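Local coordinates for protein geranylgeranyl pyrophosphate synthase (PDB 3LMD) that probably builds long-chain isoprenyl diphosphates in isoprenoid biosynthesis, as a magnesium-dependent transferase of the FPP/GGPP synthase family, at residues Gly175-Arg178 / Glu179-Pro183; Asp185-Pro188 / Ile189-Tyr192; Val269-Ala272 / Leu273-Asp276; Asp294-Val297 / Asn298-Glu302; Ala312-Asp315 / Glu316-Tyr320. All coordinates share one frame; numbering follows the deposited sequence.

Overall arrangement
The five contacts are local pieces of an all-helical isoprenyl synthase. Contacts 1 and 2 follow each other through the turn between helices 159-181 and 188-214, and touch where Arg178 O lies 3.2 Å from His191 CE1. Contact 2 meets contact 3 through Ile189 and Tyr192 against Leu270, and Ile189 also packs on Tyr271. Tyr271 CD2 also lies 3.4 Å from Ala312 CB of contact 5. Contact 4 stands apart, about 6 Å from contact 3 at nearest atoms. In contact 1 the side chains of Gln176 and Glu179 are about 3 and 5 Å from those of the calcium-binding residues Asp115 and Asp119. Contact 4 holds Glu302 of a second site; no calcium is bound in this chain.

Contact 1 (Gly175-Arg178 / Glu179-Pro183); sequences GQMR and ETVGP
Gly175 O accepts the backbone N-H of Glu179 at 2.9 Å, an ordinary helical bond near the end of helix 159-181. Gln176 does more. Its carbonyl oxygen takes two donors from Thr180: the backbone N at 3.0 Å and the hydroxyl OG1 at 2.9 Å. They arrive from opposite faces of the carbonyl plane. Thr180 places OG1 beside its own backbone N (chi1 -61°), which turns the hydroxyl back along the helix. The amide of Gln176 leads elsewhere, and NE2 bonds to Asp115, a calcium-binding residue. Met177 O accepts Val181 N. Val181 CG1 then lies against Met177 O at 3.4 Å and faces Met177 CG at 4.3 Å. Arg178 O accepts Gly182 N at 3.0 Å, the final turn here. Gly182 has positive phi (88°) and is the first residue to leave the helix. Arg178 NE forms a salt bridge with Glu198, while Glu179 pairs with Lys199. Leu141, Phe61 and Trp134 of the second subunit pack on the same turn. The chemistry implies a helix end secured in two ways: the threonine hydroxyl gives Gln176 O a second donor, and the charged groups of Arg178 and Glu179 tie the turn to helix 188-214.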
loop_
_atom_site.group_PDB
_atom_site.type_symbol
_atom_site.label_atom_id
_atom_site.label_comp_id
_atom_site.label_asym_id
_atom_site.label_seq_id
_atom_site.Cartn_x
_atom_site.Cartn_y
_atom_site.Cartn_z
ATOM N N GLY A 175 -2.062 -7.500 -11.602
ATOM C CA GLY A 175 -3.057 -7.211 -12.651
ATOM C C GLY A 175 -3.041 -5.763 -13.088
ATOM O O GLY A 175 -3.121 -5.463 -14.289
ATOM N N GLN A 176 -2.969 -4.834 -12.131
ATOM C CA GLN A 176 -2.866 -3.403 -12.479
ATOM C C GLN A 176 -1.585 -3.118 -13.291
ATOM O O GLN A 176 -1.601 -2.366 -14.266
ATOM C CB GLN A 176 -2.866 -2.533 -11.196
ATOM C CG GLN A 176 -4.137 -2.678 -10.340
ATOM C CD GLN A 176 -4.045 -1.943 -8.975
ATOM O OE1 GLN A 176 -3.434 -2.433 -8.021
ATOM N NE2 GLN A 176 -4.661 -0.776 -8.889
ATOM N N MET A 177 -0.467 -3.687 -12.872
ATOM C CA MET A 177 0.817 -3.482 -13.604
ATOM C C MET A 177 0.724 -4.102 -14.995
ATOM O O MET A 177 1.190 -3.529 -15.965
ATOM C CB MET A 177 2.003 -4.128 -12.838
ATOM C CG MET A 177 3.387 -3.752 -13.429
ATOM S SD MET A 177 3.842 -1.985 -13.151
ATOM C CE MET A 177 4.576 -2.182 -11.550
ATOM N N ARG A 178 0.119 -5.283 -15.079
ATOM C CA ARG A 178 -0.060 -5.966 -16.370
ATOM C C ARG A 178 -0.892 -5.115 -17.328
ATOM O O ARG A 178 -0.570 -4.953 -18.512
ATOM C CB ARG A 178 -0.733 -7.344 -16.167
ATOM C CG ARG A 178 -0.803 -8.203 -17.463
ATOM C CD ARG A 178 -1.592 -9.499 -17.237
ATOM N NE ARG A 178 -1.039 -10.382 -16.201
ATOM C CZ ARG A 178 -0.106 -11.309 -16.439
ATOM N NH1 ARG A 178 0.426 -11.434 -17.663
ATOM N NH2 ARG A 178 0.331 -12.077 -15.459
ATOM N N GLU A 179 -1.973 -4.560 -16.818
ATOM C CA GLU A 179 -2.787 -3.691 -17.655
ATOM C C GLU A 179 -2.005 -2.438 -18.081
ATOM O O GLU A 179 -2.118 -1.984 -19.228
ATOM C CB GLU A 179 -4.052 -3.279 -16.909
ATOM C CG GLU A 179 -4.968 -2.370 -17.733
ATOM C CD GLU A 179 -6.186 -1.965 -16.943
ATOM O OE1 GLU A 179 -6.027 -1.623 -15.750
ATOM O OE2 GLU A 179 -7.298 -2.008 -17.505
ATOM N N THR A 180 -1.231 -1.883 -17.153
ATOM C CA THR A 180 -0.397 -0.702 -17.422
ATOM C C THR A 180 0.675 -0.944 -18.491
ATOM O O THR A 180 0.833 -0.126 -19.394
ATOM C CB THR A 180 0.274 -0.150 -16.136
ATOM O OG1 THR A 180 -0.745 0.237 -15.215
ATOM C CG2 THR A 180 1.119 1.089 -16.459
ATOM N N VAL A 181 1.415 -2.049 -18.408
ATOM C CA VAL A 181 2.446 -2.335 -19.428
ATOM C C VAL A 181 1.878 -2.834 -20.760
ATOM O O VAL A 181 2.523 -2.715 -21.801
ATOM C CB VAL A 181 3.516 -3.352 -18.943
ATOM C CG1 VAL A 181 4.146 -2.887 -17.615
ATOM C CG2 VAL A 181 2.915 -4.728 -18.816
ATOM N N GLY A 182 0.686 -3.425 -20.739
ATOM C CA GLY A 182 0.101 -3.883 -21.986
ATOM C C GLY A 182 0.477 -5.281 -22.398
ATOM O O GLY A 182 1.249 -5.964 -21.720
ATOM N N PRO A 183 -0.092 -5.742 -23.519
ATOM C CA PRO A 183 0.119 -7.113 -23.956
ATOM C C PRO A 183 1.520 -7.383 -24.487
ATOM O O PRO A 183 1.914 -8.539 -24.586
ATOM C CB PRO A 183 -0.935 -7.304 -25.062
ATOM C CG PRO A 183 -1.197 -5.938 -25.580
ATOM C CD PRO A 183 -0.972 -4.981 -24.424
#

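Contact 2 (Asp185-Pro188 / Ile189-Tyr192); sequences DTDP and IEHY
Asp187 OD1 takes the backbone N-H of Ile189 at 2.8 Å, and this is the tight part of the contact. The carboxylate carbon lies anti to its own backbone N (chi1 -175°), and this swings OD1 over the start of the helix. The N-H of Glu190 adds a weak bond to Asp187 OD1, its N at 3.5 Å. Ile189 CB also rests 3.5 Å from Asp187 OD1. The carbonyl of Asp187 is used too, since His191 N reaches Asp187 O at 2.9 Å. One residue further on, Tyr192 N bonds to Pro188 O at 3.0 Å. Ile189 and Tyr192 carry this side inward. Ile189 packs on Leu267, Leu270 and Tyr271, and the hydroxyl of Tyr192 bonds to Asp241. The other side is looser and more exposed. There Glu190 runs across Asp187 at about a right angle, with Glu190 CG 3.9 Å from Asp187 CB. Their carboxylates stack with planes 23° apart, yet OD2 of Asp187 and OE2 of Glu190 stay 5.0 Å apart, so the charged atoms do not touch. Thr186 OG1 only grazes His191 CB and bonds instead to Pro183 O. An aspartate N-cap followed by proline in the first turn opens helix 188-214 here, a classic helix start.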
loop_
_atom_site.group_PDB
_atom_site.type_symbol
_atom_site.label_atom_id
_atom_site.label_comp_id
_atom_site.label_asym_id
_atom_site.label_seq_id
_atom_site.Cartn_x
_atom_site.Cartn_y
_atom_site.Cartn_z
ATOM N N ASP A 185 4.200 -8.613 -26.452
ATOM C CA ASP A 185 4.224 -9.609 -27.519
ATOM C C ASP A 185 3.353 -10.834 -27.227
ATOM O O ASP A 185 3.444 -11.834 -27.934
ATOM C CB ASP A 185 5.659 -10.091 -27.757
ATOM C CG ASP A 185 6.204 -10.902 -26.579
ATOM O OD1 ASP A 185 5.858 -10.574 -25.423
ATOM O OD2 ASP A 185 6.974 -11.869 -26.801
ATOM N N THR A 186 2.518 -10.785 -26.195
ATOM C CA THR A 186 1.724 -11.973 -25.871
ATOM C C THR A 186 0.417 -12.004 -26.651
ATOM O O THR A 186 -0.002 -11.004 -27.263
ATOM C CB THR A 186 1.391 -12.041 -24.374
ATOM O OG1 THR A 186 0.612 -10.894 -24.012
ATOM C CG2 THR A 186 2.669 -12.070 -23.552
ATOM N N ASP A 187 -0.223 -13.163 -26.638
ATOM C CA ASP A 187 -1.542 -13.289 -27.224
ATOM C C ASP A 187 -2.500 -12.308 -26.523
ATOM O O ASP A 187 -2.639 -12.329 -25.295
ATOM C CB ASP A 187 -2.043 -14.716 -27.088
ATOM C CG ASP A 187 -3.364 -14.932 -27.802
ATOM O OD1 ASP A 187 -4.324 -14.200 -27.493
ATOM O OD2 ASP A 187 -3.448 -15.829 -28.670
ATOM N N PRO A 188 -3.137 -11.425 -27.300
ATOM C CA PRO A 188 -3.992 -10.370 -26.722
ATOM C C PRO A 188 -5.190 -10.907 -25.903
ATOM O O PRO A 188 -5.652 -10.243 -24.976
ATOM C CB PRO A 188 -4.488 -9.597 -27.958
ATOM C CG PRO A 188 -3.579 -10.047 -29.127
ATOM C CD PRO A 188 -3.065 -11.381 -28.782
ATOM N N ILE A 189 -5.688 -12.092 -26.230
ATOM C CA ILE A 189 -6.812 -12.658 -25.495
ATOM C C ILE A 189 -6.362 -13.265 -24.156
ATOM O O ILE A 189 -7.052 -13.138 -23.152
ATOM C CB ILE A 189 -7.565 -13.700 -26.343
ATOM C CG1 ILE A 189 -8.347 -12.977 -27.448
ATOM C CG2 ILE A 189 -8.514 -14.537 -25.451
ATOM C CD1 ILE A 189 -8.776 -13.878 -28.618
ATOM N N GLU A 190 -5.207 -13.918 -24.156
ATOM C CA GLU A 190 -4.548 -14.355 -22.911
ATOM C C GLU A 190 -4.238 -13.164 -21.995
ATOM O O GLU A 190 -4.407 -13.244 -20.772
ATOM C CB GLU A 190 -3.244 -15.102 -23.222
ATOM C CG GLU A 190 -3.459 -16.424 -23.929
ATOM C CD GLU A 190 -2.175 -17.235 -24.080
ATOM O OE1 GLU A 190 -1.085 -16.720 -23.746
ATOM O OE2 GLU A 190 -2.260 -18.395 -24.535
ATOM N N HIS A 191 -3.741 -12.074 -22.579
ATOM C CA HIS A 191 -3.485 -10.851 -21.822
ATOM C C HIS A 191 -4.762 -10.340 -21.159
ATOM O O HIS A 191 -4.787 -10.046 -19.966
ATOM C CB HIS A 191 -2.920 -9.758 -22.747
ATOM C CG HIS A 191 -2.759 -8.425 -22.086
ATOM N ND1 HIS A 191 -1.774 -8.170 -21.152
ATOM C CD2 HIS A 191 -3.461 -7.272 -22.217
ATOM C CE1 HIS A 191 -1.866 -6.914 -20.753
ATOM N NE2 HIS A 191 -2.876 -6.344 -21.392
ATOM N N TYR A 192 -5.823 -10.213 -21.951
ATOM C CA TYR A 192 -7.081 -9.716 -21.457
ATOM C C TYR A 192 -7.549 -10.615 -20.333
ATOM O O TYR A 192 -7.970 -10.139 -19.305
ATOM C CB TYR A 192 -8.130 -9.702 -22.585
ATOM C CG TYR A 192 -9.571 -9.536 -22.132
ATOM C CD1 TYR A 192 -10.157 -8.283 -22.071
ATOM C CD2 TYR A 192 -10.366 -10.652 -21.851
ATOM C CE1 TYR A 192 -11.481 -8.123 -21.679
ATOM C CE2 TYR A 192 -11.682 -10.516 -21.449
ATOM C CZ TYR A 192 -12.244 -9.247 -21.383
ATOM O OH TYR A 192 -13.559 -9.093 -20.995
#

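Contact 3 (Val269-Ala272 / Leu273-Asp276); sequences VLYA and LRED
Tyr271 turns its ring carbon CG beside its own backbone N (chi1 -85°), while Arg274 sends CG anti to its backbone N (chi1 -166°) and bends at chi3 (66°). The two side chains therefore run side by side in the same direction. They sit on the last turn of helix 267-274, where the helix unwinds into a loop. The guanidinium meets the edge of the tyrosine ring. Tyr271 CE1 is 3.7 Å from Arg274 NH1, and CD1 lies over one face of the guanidinium near its rim. Thus the ring offers its edge to the face of the charged group. Arg274 has a second conformer, so this contact and its water bond are doubtful, probably held only part of the time. On another side of the helix, Leu273 CD1 packs on Val269 CG1 at 4.0 Å, and Leu283 lies against Leu273. The backbone shows the loosening. Leu273 N still bonds to Val269 O four residues back, but Arg274 N bonds to Tyr271 O and Glu275 N to Ala272 O, each only three back. Both donors stand well above the carbonyl planes. Glu275 binds Gly308 N through OE2, which links the helix end to the loop before helix 309-328. The turn is also hydrated. One water donates to Tyr271 O at 2.6 Å and weakly accepts from Arg274 NE; another donates to Glu275 OE2 at 2.5 Å.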
loop_
_atom_site.group_PDB
_atom_site.type_symbol
_atom_site.label_atom_id
_atom_site.label_comp_id
_atom_site.label_asym_id
_atom_site.label_seq_id
_atom_site.Cartn_x
_atom_site.Cartn_y
_atom_site.Cartn_z
ATOM N N VAL A 269 -14.111 -7.817 -29.172
ATOM C CA VAL A 269 -13.341 -7.118 -30.186
ATOM C C VAL A 269 -12.115 -7.918 -30.550
ATOM O O VAL A 269 -11.756 -8.014 -31.724
ATOM C CB VAL A 269 -12.880 -5.689 -29.708
ATOM C CG1 VAL A 269 -12.174 -4.929 -30.886
ATOM C CG2 VAL A 269 -14.040 -4.914 -29.184
ATOM N N LEU A 270 -11.460 -8.503 -29.550
ATOM C CA LEU A 270 -10.254 -9.278 -29.805
ATOM C C LEU A 270 -10.585 -10.533 -30.618
ATOM O O LEU A 270 -9.827 -10.933 -31.488
ATOM C CB LEU A 270 -9.572 -9.698 -28.494
ATOM C CG LEU A 270 -9.140 -8.487 -27.635
ATOM C CD1 LEU A 270 -8.670 -8.965 -26.230
ATOM C CD2 LEU A 270 -8.030 -7.740 -28.371
ATOM N N TYR A 271 -11.689 -11.187 -30.299
ATOM C CA TYR A 271 -12.123 -12.335 -31.120
ATOM C C TYR A 271 -12.397 -11.916 -32.588
ATOM O O TYR A 271 -11.954 -12.598 -33.534
ATOM C CB TYR A 271 -13.385 -12.930 -30.520
ATOM C CG TYR A 271 -13.121 -13.931 -29.411
ATOM C CD1 TYR A 271 -12.184 -14.952 -29.563
ATOM C CD2 TYR A 271 -13.829 -13.873 -28.238
ATOM C CE1 TYR A 271 -11.968 -15.879 -28.545
ATOM C CE2 TYR A 271 -13.614 -14.789 -27.217
ATOM C CZ TYR A 271 -12.691 -15.779 -27.377
ATOM O OH TYR A 271 -12.517 -16.684 -26.352
ATOM N N ALA A 272 -13.103 -10.801 -32.765
ATOM C CA ALA A 272 -13.446 -10.307 -34.121
ATOM C C ALA A 272 -12.181 -9.974 -34.895
ATOM O O ALA A 272 -12.065 -10.295 -36.076
ATOM C CB ALA A 272 -14.377 -9.086 -34.044
ATOM N N LEU A 273 -11.210 -9.359 -34.223
ATOM C CA LEU A 273 -9.898 -9.055 -34.850
ATOM C C LEU A 273 -9.102 -10.262 -35.346
ATOM O O LEU A 273 -8.158 -10.111 -36.132
ATOM C CB LEU A 273 -9.005 -8.257 -33.851
ATOM C CG LEU A 273 -9.366 -6.786 -33.724
ATOM C CD1 LEU A 273 -8.675 -6.162 -32.471
ATOM C CD2 LEU A 273 -8.987 -6.026 -34.999
ATOM N N ARG A 274 -9.451 -11.446 -34.856
ATOM C CA ARG A 274 -8.761 -12.694 -35.183
ATOM C C ARG A 274 -9.369 -13.330 -36.449
ATOM O O ARG A 274 -8.776 -14.196 -37.060
ATOM C CB ARG A 274 -8.893 -13.655 -33.985
ATOM C CG ARG A 274 -7.976 -14.877 -33.958
ATOM C CD ARG A 274 -8.232 -15.741 -32.701
ATOM N NE ARG A 274 -9.566 -16.348 -32.734
ATOM C CZ ARG A 274 -10.090 -17.141 -31.799
ATOM N NH1 ARG A 274 -9.413 -17.466 -30.696
ATOM N NH2 ARG A 274 -11.314 -17.619 -31.981
ATOM N N GLU A 275 -10.552 -12.884 -36.840
ATOM C CA GLU A 275 -11.304 -13.604 -37.897
ATOM C C GLU A 275 -10.707 -13.464 -39.267
ATOM O O GLU A 275 -10.303 -12.362 -39.667
ATOM C CB GLU A 275 -12.749 -13.120 -37.968
ATOM C CG GLU A 275 -13.596 -13.456 -36.772
ATOM C CD GLU A 275 -15.011 -12.865 -36.951
ATOM O OE1 GLU A 275 -15.366 -12.414 -38.078
ATOM O OE2 GLU A 275 -15.735 -12.857 -35.980
ATOM N N ASP A 276 -10.706 -14.576 -40.006
ATOM C CA ASP A 276 -10.251 -14.551 -41.393
ATOM C C ASP A 276 -11.437 -14.322 -42.323
ATOM O O ASP A 276 -11.802 -15.183 -43.157
ATOM C CB ASP A 276 -9.495 -15.830 -41.761
ATOM C CG ASP A 276 -8.866 -15.759 -43.162
ATOM O OD1 ASP A 276 -8.802 -14.656 -43.756
ATOM O OD2 ASP A 276 -8.462 -16.819 -43.674
HETATM O O HOH W 1 -15.003 -14.123 -33.937
HETATM O O HOH W 2 -12.104 -15.204 -33.659
#

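Contact 4 (Asp294-Val297 / Asn298-Glu302); sequences DETV and NHVLE
Val297 and Leu301 lie side by side and point the same way, one helical turn apart. Val297 CG1 is anti to its backbone N (chi1 165°) and meets Leu301 CD1 at 3.9 Å. Leu301 starts beside its own backbone N (chi1 -69°), and this folds its branch back toward the valine: CG comes to 3.4 Å from Val297 O. Its backbone N also bonds to that oxygen at 2.9 Å. Val300 is turned to a neighbouring flank. Its CG2 leans on Thr296 O at 3.2 Å, and its N-H bonds to the same carbonyl. These residues form the first turns of helix 294-306, in the polyprenyl synthetase fold. The apolar flank faces other helices of the chain: Val300 packs on Leu283 and Ile286, and Leu301 on Leu260. The polar side chains point differently. The amide of Asn298 leads away from Asp294-Val297. His299 reaches across to helix 278-286, where its NE2 bonds to Glu282. Thr296 OG1 turns back to Asp293, the residue just before the helix. Farther along, Glu302, which binds calcium in this protein, continues the helix with its N-H on Asn298 O.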
loop_
_atom_site.group_PDB
_atom_site.type_symbol
_atom_site.label_atom_id
_atom_site.label_comp_id
_atom_site.label_asym_id
_atom_site.label_seq_id
_atom_site.Cartn_x
_atom_site.Cartn_y
_atom_site.Cartn_z
ATOM N N ASP A 294 -17.413 10.005 -33.721
ATOM C CA ASP A 294 -18.550 9.096 -33.624
ATOM C C ASP A 294 -18.682 8.242 -34.880
ATOM O O ASP A 294 -19.306 7.181 -34.858
ATOM C CB ASP A 294 -19.842 9.880 -33.381
ATOM C CG ASP A 294 -19.695 10.925 -32.294
ATOM O OD1 ASP A 294 -18.553 11.161 -31.845
ATOM O OD2 ASP A 294 -20.721 11.510 -31.887
ATOM N N GLU A 295 -18.091 8.711 -35.974
ATOM C CA GLU A 295 -18.306 8.105 -37.277
ATOM C C GLU A 295 -17.550 6.796 -37.362
ATOM O O GLU A 295 -18.113 5.780 -37.746
ATOM C CB GLU A 295 -17.846 9.041 -38.395
ATOM C CG GLU A 295 -18.577 8.836 -39.714
ATOM C CD GLU A 295 -18.458 10.046 -40.626
ATOM O OE1 GLU A 295 -17.316 10.420 -40.975
ATOM O OE2 GLU A 295 -19.505 10.628 -40.991
ATOM N N THR A 296 -16.269 6.842 -37.006
ATOM C CA THR A 296 -15.412 5.676 -37.020
ATOM C C THR A 296 -15.830 4.693 -35.917
ATOM O O THR A 296 -15.882 3.482 -36.139
ATOM C CB THR A 296 -13.939 6.077 -36.853
ATOM O OG1 THR A 296 -13.579 7.008 -37.882
ATOM C CG2 THR A 296 -13.034 4.863 -36.956
ATOM N N VAL A 297 -16.151 5.216 -34.738
ATOM C CA VAL A 297 -16.649 4.383 -33.649
ATOM C C VAL A 297 -17.914 3.645 -34.069
ATOM O O VAL A 297 -18.006 2.421 -33.926
ATOM C CB VAL A 297 -16.932 5.208 -32.370
ATOM C CG1 VAL A 297 -17.786 4.413 -31.396
ATOM C CG2 VAL A 297 -15.626 5.635 -31.726
ATOM N N ASN A 298 -18.883 4.395 -34.589
ATOM C CA ASN A 298 -20.124 3.833 -35.073
ATOM C C ASN A 298 -19.899 2.747 -36.147
ATOM O O ASN A 298 -20.592 1.732 -36.173
ATOM C CB ASN A 298 -21.012 4.947 -35.630
ATOM C CG ASN A 298 -22.399 4.463 -35.990
ATOM O OD1 ASN A 298 -23.113 3.910 -35.150
ATOM N ND2 ASN A 298 -22.796 4.670 -37.241
ATOM N N HIS A 299 -18.941 2.976 -37.033
ATOM C CA HIS A 299 -18.680 2.047 -38.119
ATOM C C HIS A 299 -18.088 0.757 -37.524
ATOM O O HIS A 299 -18.485 -0.341 -37.886
ATOM C CB HIS A 299 -17.736 2.680 -39.153
ATOM C CG HIS A 299 -17.405 1.779 -40.306
ATOM N ND1 HIS A 299 -18.372 1.141 -41.053
ATOM C CD2 HIS A 299 -16.214 1.411 -40.837
ATOM C CE1 HIS A 299 -17.791 0.410 -41.992
ATOM N NE2 HIS A 299 -16.481 0.553 -41.881
ATOM N N VAL A 300 -17.152 0.906 -36.595
ATOM C CA VAL A 300 -16.593 -0.238 -35.877
ATOM C C VAL A 300 -17.661 -1.043 -35.124
ATOM O O VAL A 300 -17.710 -2.270 -35.231
ATOM C CB VAL A 300 -15.479 0.180 -34.921
ATOM C CG1 VAL A 300 -15.011 -1.032 -34.082
ATOM C CG2 VAL A 300 -14.330 0.764 -35.705
ATOM N N LEU A 301 -18.523 -0.360 -34.377
ATOM C CA LEU A 301 -19.632 -1.035 -33.700
ATOM C C LEU A 301 -20.522 -1.790 -34.692
ATOM O O LEU A 301 -21.060 -2.842 -34.380
ATOM C CB LEU A 301 -20.483 -0.032 -32.909
ATOM C CG LEU A 301 -19.836 0.600 -31.665
ATOM C CD1 LEU A 301 -20.671 1.787 -31.147
ATOM C CD2 LEU A 301 -19.624 -0.439 -30.558
ATOM N N GLU A 302 -20.706 -1.245 -35.887
ATOM C CA GLU A 302 -21.482 -1.971 -36.901
ATOM C C GLU A 302 -20.734 -3.208 -37.391
ATOM O O GLU A 302 -21.315 -4.298 -37.458
ATOM C CB GLU A 302 -21.844 -1.056 -38.090
ATOM C CG GLU A 302 -22.718 -1.720 -39.137
ATOM C CD GLU A 302 -23.981 -2.345 -38.550
ATOM O OE1 GLU A 302 -24.635 -1.689 -37.707
ATOM O OE2 GLU A 302 -24.328 -3.492 -38.936
#

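Contact 5 (Ala312-Asp315 / Glu316-Tyr320); sequences AALD and EVYRY
Helix 309-328 carries this contact, a stretch of regular alpha helix with one apolar and one charged side. Tyr318 folds back over Leu314, one turn earlier. Leu314 CG lies 3.5 Å from Tyr318 CZ. CG and both methyls lie on one side of the phenol end, Leu314 CD2 3.5 Å from Tyr318 OH. Leu314 O sits 3.4 Å above one face of the Tyr318 ring, offset to the rim, and also accepts Tyr318 N. Asp315 OD1 comes 3.7 Å from Tyr318 CD2, but its hydrogen-bond partner is Gln311. On the charged side, Arg319 NE meets Glu316 OE1 at 3.0 Å and Arg319 NH1 meets Glu316 OE2 at 2.9 Å, a side-on salt bridge. Both bonds are nearly straight and within the guanidinium plane. The carboxylate is tilted, so both nitrogens come from above its plane. Val317 and Tyr320 pack on helix 219-246. The chemistry implies that Leu314 backs the phenol by apolar contact, while paired bonds probably restrain the arginine head.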
loop_
_atom_site.group_PDB
_atom_site.type_symbol
_atom_site.label_atom_id
_atom_site.label_comp_id
_atom_site.label_asym_id
_atom_site.label_seq_id
_atom_site.Cartn_x
_atom_site.Cartn_y
_atom_site.Cartn_z
ATOM N N ALA A 312 -18.565 -15.447 -29.720
ATOM C CA ALA A 312 -17.331 -16.016 -29.185
ATOM C C ALA A 312 -17.120 -15.588 -27.706
ATOM O O ALA A 312 -16.692 -16.393 -26.858
ATOM C CB ALA A 312 -16.139 -15.549 -30.047
ATOM N N ALA A 313 -17.388 -14.324 -27.410
ATOM C CA ALA A 313 -17.267 -13.833 -26.019
ATOM C C ALA A 313 -18.330 -14.475 -25.148
ATOM O O ALA A 313 -18.068 -14.837 -23.999
ATOM C CB ALA A 313 -17.413 -12.264 -25.964
ATOM N N LEU A 314 -19.543 -14.601 -25.695
ATOM C CA LEU A 314 -20.624 -15.222 -24.951
ATOM C C LEU A 314 -20.317 -16.686 -24.648
ATOM O O LEU A 314 -20.622 -17.164 -23.552
ATOM C CB LEU A 314 -21.964 -15.057 -25.703
ATOM C CG LEU A 314 -23.277 -15.572 -25.114
ATOM C CD1 LEU A 314 -23.499 -15.060 -23.667
ATOM C CD2 LEU A 314 -24.479 -15.159 -26.033
ATOM N N ASP A 315 -19.717 -17.408 -25.599
ATOM C CA ASP A 315 -19.358 -18.812 -25.348
ATOM C C ASP A 315 -18.296 -18.901 -24.267
ATOM O O ASP A 315 -18.254 -19.863 -23.507
ATOM C CB ASP A 315 -18.840 -19.503 -26.619
ATOM C CG ASP A 315 -19.960 -19.729 -27.633
ATOM O OD1 ASP A 315 -21.132 -19.712 -27.223
ATOM O OD2 ASP A 315 -19.667 -19.905 -28.818
ATOM N N GLU A 316 -17.434 -17.897 -24.189
ATOM C CA GLU A 316 -16.442 -17.862 -23.084
ATOM C C GLU A 316 -17.148 -17.619 -21.733
ATOM O O GLU A 316 -16.849 -18.270 -20.727
ATOM C CB GLU A 316 -15.376 -16.803 -23.388
ATOM C CG GLU A 316 -14.235 -16.746 -22.395
ATOM C CD GLU A 316 -13.247 -17.895 -22.557
ATOM O OE1 GLU A 316 -13.579 -18.921 -23.185
ATOM O OE2 GLU A 316 -12.130 -17.769 -22.034
ATOM N N VAL A 317 -18.123 -16.719 -21.722
ATOM C CA VAL A 317 -19.013 -16.572 -20.541
ATOM C C VAL A 317 -19.649 -17.908 -20.137
ATOM O O VAL A 317 -19.693 -18.271 -18.944
ATOM C CB VAL A 317 -20.123 -15.529 -20.778
ATOM C CG1 VAL A 317 -21.161 -15.556 -19.616
ATOM C CG2 VAL A 317 -19.519 -14.113 -20.887
ATOM N N TYR A 318 -20.122 -18.658 -21.121
ATOM C CA TYR A 318 -20.777 -19.930 -20.804
ATOM C C TYR A 318 -19.810 -20.935 -20.215
ATOM O O TYR A 318 -20.196 -21.760 -19.382
ATOM C CB TYR A 318 -21.416 -20.558 -22.051
ATOM C CG TYR A 318 -22.583 -19.782 -22.612
ATOM C CD1 TYR A 318 -23.406 -19.023 -21.783
ATOM C CD2 TYR A 318 -22.902 -19.863 -23.972
ATOM C CE1 TYR A 318 -24.497 -18.336 -22.292
ATOM C CE2 TYR A 318 -23.993 -19.180 -24.486
ATOM C CZ TYR A 318 -24.789 -18.426 -23.654
ATOM O OH TYR A 318 -25.883 -17.755 -24.187
ATOM N N ARG A 319 -18.569 -20.888 -20.686
ATOM C CA ARG A 319 -17.535 -21.775 -20.201
ATOM C C ARG A 319 -17.223 -21.475 -18.716
ATOM O O ARG A 319 -17.064 -22.395 -17.900
ATOM C CB ARG A 319 -16.272 -21.603 -21.065
ATOM C CG ARG A 319 -15.123 -22.543 -20.690
ATOM C CD ARG A 319 -13.935 -22.414 -21.633
ATOM N NE ARG A 319 -13.146 -21.213 -21.377
ATOM C CZ ARG A 319 -12.284 -21.070 -20.372
ATOM N NH1 ARG A 319 -11.592 -19.941 -20.253
ATOM N NH2 ARG A 319 -12.099 -22.053 -19.494
ATOM N N TYR A 320 -17.144 -20.192 -18.361
ATOM C CA TYR A 320 -16.990 -19.816 -16.933
ATOM C C TYR A 320 -18.222 -20.157 -16.121
ATOM O O TYR A 320 -18.113 -20.490 -14.949
ATOM C CB TYR A 320 -16.655 -18.332 -16.798
ATOM C CG TYR A 320 -15.231 -18.080 -17.197
ATOM C CD1 TYR A 320 -14.180 -18.581 -16.423
ATOM C CD2 TYR A 320 -14.919 -17.327 -18.322
ATOM C CE1 TYR A 320 -12.842 -18.369 -16.781
ATOM C CE2 TYR A 320 -13.584 -17.100 -18.679
ATOM C CZ TYR A 320 -12.553 -17.623 -17.905
ATOM O OH TYR A 320 -11.212 -17.387 -18.225
#